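Local coordinates for D-threo-3-hydroxyaspartate dehydratase (Delftia, PDB 3WQC), which catalyses the pyridoxal-phosphate-dependent deamination of D-threo-3-hydroxyaspartate to oxaloacetate and ammonia, and also dehydrates other 3-hydroxyaspartate isomers and D-serine, at residues 20-33 with 262-274. Numbering follows the deposited sequence.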
ATOM      1  N   THR B  20      -3.014  16.448  -6.505  1.00 16.29           N
ATOM      2  CA  THR B  20      -2.085  15.340  -6.702  1.00 14.96           C
ATOM      3  C   THR B  20      -1.605  14.854  -5.317  1.00 15.46           C
ATOM      4  O   THR B  20      -1.619  15.594  -4.315  1.00 16.59           O
ATOM      5  CB  THR B  20      -0.848  15.822  -7.472  1.00 15.22           C
ATOM      6  OG1 THR B  20      -0.283  16.977  -6.846  1.00 16.75           O
ATOM      7  CG2 THR B  20      -1.246  16.123  -8.916  1.00 17.11           C
ATOM      8  N   PRO B  21      -1.292  13.575  -5.183  1.00 13.77           N
ATOM      9  CA  PRO B  21      -1.311  12.582  -6.284  1.00 13.88           C
ATOM     10  C   PRO B  21      -2.725  12.070  -6.606  1.00 14.08           C
ATOM     11  O   PRO B  21      -3.596  12.107  -5.732  1.00 15.48           O
ATOM     12  CB  PRO B  21      -0.456  11.399  -5.709  1.00 14.95           C
ATOM     13  CG  PRO B  21      -0.685  11.502  -4.223  1.00 16.08           C
ATOM     14  CD  PRO B  21      -0.835  13.000  -3.896  1.00 15.20           C
ATOM     15  N   ALA B  22      -2.905  11.557  -7.830  1.00 14.54           N
ATOM     16  CA  ALA B  22      -4.200  10.983  -8.245  1.00 14.38           C
ATOM     17  C   ALA B  22      -3.898   9.795  -9.128  1.00 14.05           C
ATOM     18  O   ALA B  22      -2.899   9.786  -9.904  1.00 16.49           O
ATOM     19  CB  ALA B  22      -5.004  12.017  -9.046  1.00 17.71           C
ATOM     20  N   ALA B  23      -4.748   8.759  -9.058  1.00 14.32           N
ATOM     21  CA  ALA B  23      -4.564   7.554  -9.909  1.00 13.81           C
ATOM     22  C   ALA B  23      -5.444   7.739 -11.163  1.00 13.95           C
ATOM     23  O   ALA B  23      -6.704   7.752 -11.063  1.00 19.15           O
ATOM     24  CB  ALA B  23      -4.977   6.341  -9.070  1.00 15.26           C
ATOM     25  N   VAL B  24      -4.814   7.857 -12.322  1.00 15.07           N
ATOM     26  CA  VAL B  24      -5.522   8.252 -13.521  1.00 15.11           C
ATOM     27  C   VAL B  24      -5.632   6.999 -14.414  1.00 14.20           C
ATOM     28  O   VAL B  24      -4.587   6.355 -14.721  1.00 15.63           O
ATOM     29  CB  VAL B  24      -4.697   9.340 -14.252  1.00 14.37           C
ATOM     30  CG1 VAL B  24      -5.363   9.632 -15.613  1.00 16.11           C
ATOM     31  CG2 VAL B  24      -4.671  10.612 -13.343  1.00 19.14           C
ATOM     32  N   ILE B  25      -6.876   6.685 -14.841  1.00 15.27           N
ATOM     33  CA  ILE B  25      -7.025   5.618 -15.842  1.00 14.16           C
ATOM     34  C   ILE B  25      -7.247   6.296 -17.221  1.00 14.86           C
ATOM     35  O   ILE B  25      -8.215   7.043 -17.396  1.00 18.18           O
ATOM     36  CB  ILE B  25      -8.293   4.751 -15.562  1.00 15.40           C
ATOM     37  CG1 ILE B  25      -8.201   4.030 -14.214  1.00 15.29           C
ATOM     38  CG2 ILE B  25      -8.458   3.702 -16.709  1.00 18.63           C
ATOM     39  CD1 ILE B  25      -9.573   3.415 -13.837  1.00 16.73           C
ATOM     40  N   ASP B  26      -6.346   5.984 -18.175  1.00 16.50           N
ATOM     41  CA  ASP B  26      -6.522   6.460 -19.557  1.00 19.81           C
ATOM     42  C   ASP B  26      -7.587   5.500 -20.181  1.00 17.19           C
ATOM     43  O   ASP B  26      -7.295   4.306 -20.411  1.00 20.33           O
ATOM     44  CB  ASP B  26      -5.177   6.371 -20.291  1.00 20.22           C
ATOM     45  CG  ASP B  26      -5.276   6.726 -21.806  1.00 25.83           C
ATOM     46  OD1 ASP B  26      -6.185   6.364 -22.553  1.00 26.00           O
ATOM     47  OD2 ASP B  26      -4.407   7.407 -22.250  1.00 46.44           O
ATOM     48  N   LEU B  27      -8.834   5.955 -20.293  1.00 17.47           N
ATOM     49  CA  LEU B  27      -9.928   5.067 -20.725  1.00 17.94           C
ATOM     50  C   LEU B  27      -9.694   4.466 -22.088  1.00 22.34           C
ATOM     51  O   LEU B  27     -10.083   3.302 -22.306  1.00 21.73           O
ATOM     52  CB  LEU B  27     -11.300   5.751 -20.683  1.00 21.45           C
ATOM     53  CG  LEU B  27     -11.726   6.092 -19.223  1.00 19.20           C
ATOM     54  CD1 LEU B  27     -12.948   6.994 -19.284  1.00 22.36           C
ATOM     55  CD2 LEU B  27     -12.052   4.739 -18.484  1.00 21.87           C
ATOM     56  N   ASP B  28      -9.084   5.197 -23.016  1.00 22.55           N
ATOM     57  CA  ASP B  28      -8.875   4.624 -24.353  1.00 24.82           C
ATOM     58  C   ASP B  28      -7.884   3.450 -24.280  1.00 21.04           C
ATOM     59  O   ASP B  28      -8.114   2.397 -24.922  1.00 25.44           O
ATOM     60  CB  ASP B  28      -8.404   5.741 -25.317  1.00 26.79           C
ATOM     61  CG  ASP B  28      -9.602   6.753 -25.724  1.00 52.43           C
ATOM     62  OD1 ASP B  28     -10.732   6.852 -25.097  1.00 51.55           O
ATOM     63  OD2 ASP B  28      -9.397   7.489 -26.709  1.00 70.98           O
ATOM     64  N   ARG B  29      -6.794   3.591 -23.460  1.00 20.27           N
ATOM     65  CA  ARG B  29      -5.850   2.450 -23.300  1.00 21.34           C
ATOM     66  C   ARG B  29      -6.532   1.316 -22.572  1.00 20.15           C
ATOM     67  O   ARG B  29      -6.335   0.139 -22.951  1.00 19.42           O
ATOM     68  CB  ARG B  29      -4.640   2.849 -22.472  1.00 18.75           C
ATOM     69  CG  ARG B  29      -3.729   3.788 -23.263  1.00 20.03           C
ATOM     70  CD  ARG B  29      -2.492   4.145 -22.438  1.00 22.78           C
ATOM     71  NE  ARG B  29      -1.572   5.020 -23.205  1.00 24.59           N
ATOM     72  CZ  ARG B  29      -0.308   5.251 -22.810  1.00 24.66           C
ATOM     73  NH1 ARG B  29       0.246   4.640 -21.716  1.00 24.55           N
ATOM     74  NH2 ARG B  29       0.452   6.028 -23.559  1.00 28.21           N
ATOM     75  N   MET B  30      -7.339   1.632 -21.546  1.00 17.30           N
ATOM     76  CA  MET B  30      -8.059   0.554 -20.771  1.00 17.13           C
ATOM     77  C   MET B  30      -9.004  -0.205 -21.751  1.00 19.14           C
ATOM     78  O   MET B  30      -9.009  -1.487 -21.759  1.00 19.55           O
ATOM     79  CB  MET B  30      -8.913   1.107 -19.648  1.00 17.91           C
ATOM     80  CG  MET B  30      -9.598   0.034 -18.810  1.00 19.11           C
ATOM     81  SD  MET B  30     -10.869   0.696 -17.734  1.00 19.07           S
ATOM     82  CE  MET B  30     -12.256   1.088 -18.870  1.00 20.55           C
ATOM     83  N   GLN B  31      -9.732   0.491 -22.613  1.00 20.31           N
ATOM     84  CA  GLN B  31     -10.623  -0.218 -23.562  1.00 19.44           C
ATOM     85  C   GLN B  31      -9.865  -1.071 -24.549  1.00 22.60           C
ATOM     86  O   GLN B  31     -10.331  -2.185 -24.868  1.00 24.41           O
ATOM     87  CB  GLN B  31     -11.444   0.804 -24.322  1.00 26.93           C
ATOM     88  CG  GLN B  31     -12.587   1.170 -23.431  1.00 35.55           C
ATOM     89  CD  GLN B  31     -13.607   0.002 -23.123  1.00 35.88           C
ATOM     90  OE1 GLN B  31     -14.298   0.138 -22.216  1.00 42.44           O
ATOM     91  NE2 GLN B  31     -13.695  -1.054 -23.943  1.00 44.59           N
ATOM     92  N   ARG B  32      -8.674  -0.645 -25.005  1.00 20.86           N
ATOM     93  CA  ARG B  32      -7.823  -1.474 -25.936  1.00 21.66           C
ATOM     94  C   ARG B  32      -7.416  -2.720 -25.172  1.00 20.57           C
ATOM     95  O   ARG B  32      -7.377  -3.808 -25.732  1.00 23.90           O
ATOM     96  CB  ARG B  32      -6.524  -0.791 -26.447  1.00 26.08           C
ATOM     97  CG  ARG B  32      -6.764   0.177 -27.631  1.00 33.95           C
ATOM     98  CD  ARG B  32      -5.621   1.161 -27.836  1.00 43.58           C
ATOM     99  NE  ARG B  32      -6.378   2.416 -27.902  1.00 62.61           N
ATOM    100  CZ  ARG B  32      -6.022   3.594 -27.383  1.00 67.31           C
ATOM    101  NH1 ARG B  32      -4.835   3.744 -26.783  1.00 98.72           N
ATOM    102  NH2 ARG B  32      -6.879   4.612 -27.438  1.00 58.46           N
ATOM    103  N   ASN B  33      -7.027  -2.594 -23.896  1.00 18.52           N
ATOM    104  CA  ASN B  33      -6.586  -3.806 -23.124  1.00 17.22           C
ATOM    105  C   ASN B  33      -7.752  -4.778 -22.944  1.00 17.44           C
ATOM    106  O   ASN B  33      -7.547  -5.991 -23.067  1.00 20.00           O
ATOM    107  CB  ASN B  33      -6.093  -3.311 -21.738  1.00 15.56           C
ATOM    108  CG  ASN B  33      -4.795  -2.518 -21.813  1.00 16.95           C
ATOM    109  OD1 ASN B  33      -4.051  -2.567 -22.823  1.00 19.81           O
ATOM    110  ND2 ASN B  33      -4.494  -1.755 -20.728  1.00 18.99           N
ATOM    111  N   ALA B 262       3.626  -3.236 -23.949  1.00 24.79           N
ATOM    112  CA  ALA B 262       4.631  -2.142 -23.993  1.00 28.03           C
ATOM    113  C   ALA B 262       4.246  -1.108 -22.961  1.00 25.51           C
ATOM    114  O   ALA B 262       3.086  -1.090 -22.539  1.00 24.91           O
ATOM    115  CB  ALA B 262       4.575  -1.486 -25.328  1.00 29.73           C
ATOM    116  N   ALA B 263       5.164  -0.183 -22.653  1.00 22.83           N
ATOM    117  CA  ALA B 263       4.834   0.883 -21.709  1.00 24.48           C
ATOM    118  C   ALA B 263       3.626   1.743 -22.212  1.00 23.06           C
ATOM    119  O   ALA B 263       2.793   2.172 -21.401  1.00 25.63           O
ATOM    120  CB  ALA B 263       6.076   1.741 -21.449  1.00 27.12           C
ATOM    121  N   GLU B 264       3.475   1.907 -23.548  1.00 27.33           N
ATOM    122  CA  GLU B 264       2.359   2.622 -24.122  1.00 26.88           C
ATOM    123  C   GLU B 264       1.030   1.913 -23.940  1.00 28.37           C
ATOM    124  O   GLU B 264      -0.017   2.559 -24.221  1.00 29.39           O
ATOM    125  CB  GLU B 264       2.522   2.921 -25.652  1.00 35.70           C
ATOM    126  CG  GLU B 264       3.802   3.544 -26.126  1.00 51.16           C
ATOM    127  CD  GLU B 264       4.811   2.469 -26.546  1.00 69.79           C
ATOM    128  OE1 GLU B 264       4.891   2.153 -27.775  1.00164.66           O
ATOM    129  OE2 GLU B 264       5.507   1.937 -25.631  1.00 36.75           O
ATOM    130  N   ASP B 265       1.026   0.627 -23.478  1.00 24.14           N
ATOM    131  CA  ASP B 265      -0.265  -0.026 -23.161  1.00 24.51           C
ATOM    132  C   ASP B 265      -0.678   0.179 -21.706  1.00 18.07           C
ATOM    133  O   ASP B 265      -1.831  -0.218 -21.384  1.00 20.56           O
ATOM    134  CB  ASP B 265      -0.193  -1.565 -23.445  1.00 23.89           C
ATOM    135  CG  ASP B 265       0.294  -1.854 -24.863  1.00 32.03           C
ATOM    136  OD1 ASP B 265      -0.061  -1.065 -25.780  1.00 39.88           O
ATOM    137  OD2 ASP B 265       1.090  -2.793 -25.116  1.00 30.19           O
ATOM    138  N   VAL B 266       0.144   0.825 -20.872  1.00 20.37           N
ATOM    139  CA  VAL B 266      -0.141   0.921 -19.438  1.00 16.77           C
ATOM    140  C   VAL B 266      -1.173   2.029 -19.263  1.00 15.46           C
ATOM    141  O   VAL B 266      -0.915   3.199 -19.636  1.00 20.37           O
ATOM    142  CB  VAL B 266       1.157   1.182 -18.651  1.00 16.20           C
ATOM    143  CG1 VAL B 266       0.893   1.384 -17.149  1.00 19.07           C
ATOM    144  CG2 VAL B 266       2.149   0.028 -18.806  1.00 19.94           C
ATOM    145  N   ALA B 267      -2.362   1.643 -18.790  1.00 15.61           N
ATOM    146  CA  ALA B 267      -3.518   2.540 -18.698  1.00 15.45           C
ATOM    147  C   ALA B 267      -3.564   3.299 -17.377  1.00 16.09           C
ATOM    148  O   ALA B 267      -4.350   4.202 -17.245  1.00 18.24           O
ATOM    149  CB  ALA B 267      -4.814   1.763 -19.031  1.00 17.14           C
ATOM    150  N   LEU B 268      -2.825   2.866 -16.368  1.00 15.52           N
ATOM    151  CA  LEU B 268      -2.916   3.496 -15.031  1.00 14.66           C
ATOM    152  C   LEU B 268      -1.600   4.281 -14.822  1.00 14.01           C
ATOM    153  O   LEU B 268      -0.478   3.755 -15.062  1.00 15.44           O
ATOM    154  CB  LEU B 268      -2.975   2.393 -13.954  1.00 14.74           C
ATOM    155  CG  LEU B 268      -2.998   2.885 -12.503  1.00 14.10           C
ATOM    156  CD1 LEU B 268      -4.222   3.794 -12.241  1.00 17.44           C
ATOM    157  CD2 LEU B 268      -2.909   1.668 -11.549  1.00 15.08           C
ATOM    158  N   SER B 269      -1.729   5.547 -14.416  1.00 15.47           N
ATOM    159  CA  SER B 269      -0.559   6.312 -14.074  1.00 15.47           C
ATOM    160  C   SER B 269      -0.919   7.151 -12.831  1.00 13.88           C
ATOM    161  O   SER B 269      -2.130   7.374 -12.559  1.00 16.40           O
ATOM    162  CB  SER B 269      -0.069   7.268 -15.233  1.00 16.62           C
ATOM    163  OG  SER B 269      -1.087   8.207 -15.555  1.00 17.64           O
ATOM    164  N   VAL B 270       0.094   7.626 -12.122  1.00 14.93           N
ATOM    165  CA  VAL B 270      -0.172   8.450 -10.921  1.00 14.00           C
ATOM    166  C   VAL B 270       0.247   9.876 -11.326  1.00 13.52           C
ATOM    167  O   VAL B 270       1.430  10.146 -11.613  1.00 14.72           O
ATOM    168  CB  VAL B 270       0.611   7.976  -9.706  1.00 13.02           C
ATOM    169  CG1 VAL B 270       0.513   8.955  -8.543  1.00 14.45           C
ATOM    170  CG2 VAL B 270       0.114   6.561  -9.317  1.00 15.45           C
ATOM    171  N   LEU B 271      -0.686  10.778 -11.244  1.00 13.74           N
ATOM    172  CA  LEU B 271      -0.464  12.220 -11.499  1.00 14.48           C
ATOM    173  C   LEU B 271       0.242  12.795 -10.281  1.00 15.95           C
ATOM    174  O   LEU B 271      -0.205  12.554  -9.174  1.00 16.04           O
ATOM    175  CB  LEU B 271      -1.853  12.865 -11.670  1.00 16.04           C
ATOM    176  CG  LEU B 271      -1.842  14.367 -12.130  1.00 15.42           C
ATOM    177  CD1 LEU B 271      -1.306  14.490 -13.566  1.00 19.44           C
ATOM    178  CD2 LEU B 271      -3.276  14.888 -11.986  1.00 19.65           C
ATOM    179  N   ALA B 272       1.360  13.548 -10.478  1.00 14.56           N
ATOM    180  CA  ALA B 272       2.162  14.031  -9.382  1.00 14.51           C
ATOM    181  C   ALA B 272       2.571  15.441  -9.695  1.00 15.86           C
ATOM    182  O   ALA B 272       2.667  15.781 -10.872  1.00 18.35           O
ATOM    183  CB  ALA B 272       3.421  13.142  -9.203  1.00 16.72           C
ATOM    184  N   THR B 273       2.867  16.208  -8.678  1.00 16.03           N
ATOM    185  CA  THR B 273       3.422  17.551  -8.845  1.00 17.63           C
ATOM    186  C   THR B 273       4.848  17.632  -8.350  1.00 14.79           C
ATOM    187  O   THR B 273       5.179  17.063  -7.254  1.00 17.49           O
ATOM    188  CB  THR B 273       2.561  18.572  -8.001  1.00 19.53           C
ATOM    189  OG1 THR B 273       1.235  18.580  -8.530  1.00 18.04           O
ATOM    190  CG2 THR B 273       3.065  20.005  -8.127  1.00 22.46           C
ATOM    191  N   VAL B 274       5.708  18.437  -9.059  1.00 16.26           N
ATOM    192  CA  VAL B 274       7.025  18.695  -8.546  1.00 16.68           C
ATOM    193  C   VAL B 274       6.941  19.753  -7.400  1.00 16.72           C
ATOM    194  O   VAL B 274       6.353  20.848  -7.594  1.00 19.10           O
ATOM    195  CB  VAL B 274       7.899  19.270  -9.688  1.00 17.59           C
ATOM    196  CG1 VAL B 274       9.269  19.673  -9.082  1.00 19.82           C
ATOM    197  CG2 VAL B 274       8.144  18.168 -10.741  1.00 20.88           C
TER
HETATM  198  O   HOH W   1      -3.035   7.091 -17.058  1.00 18.50           O
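Strand 22-26 pairs antiparallel with strand 268-274, Ala22 facing Leu271 and Val24 facing Ser269 as hydrogen-bonded pairs, the straightest link running from Val24 N to Ser269 O (2.7 Å, 176°). Asp26 N extends the ladder to Ala267 O, and a water joins Val24 O to Ser269 OG, which also bonds Arg356. Val24 CG2 lies against Leu271 CB on the face shared with Ala22, while on the other face Ala23 CB meets Leu268 CD1. Beyond the ladder, Thr273 OG1 donates to Thr20 OG1 (2.8 Å); Asp287 binds the Thr20 hydroxyl as well.

At the opposite end the helix begins, N-capped by Asp26, whose OD1 accepts from Arg29 N. Arg29 leaves it with CG anti to its carbonyl carbon (chi1 -71°) and runs extended to NE, its CB on Ala267 CB (3.6 Å). NH1 donates in the guanidinium plane to Val266 O (2.8 Å), whereas Glu264 O sits over the centre of one face, 2.9 Å above it. An alanine here is likely to leave Val266 O without this donor and open a gap above Glu264 O. One turn on, Asn33 ND2 reaches Asp265 O (3.1 Å) almost head-on to the carbonyl and also bonds Val249 O.

The example illustrates how segments distant in sequence can build one sheet: strand 22-26 lies between strands 268-278 and 371-375 of the mixed sheet, antiparallel to the first and parallel to the second, and leads into the helix that packs Met30 on helix 58-66.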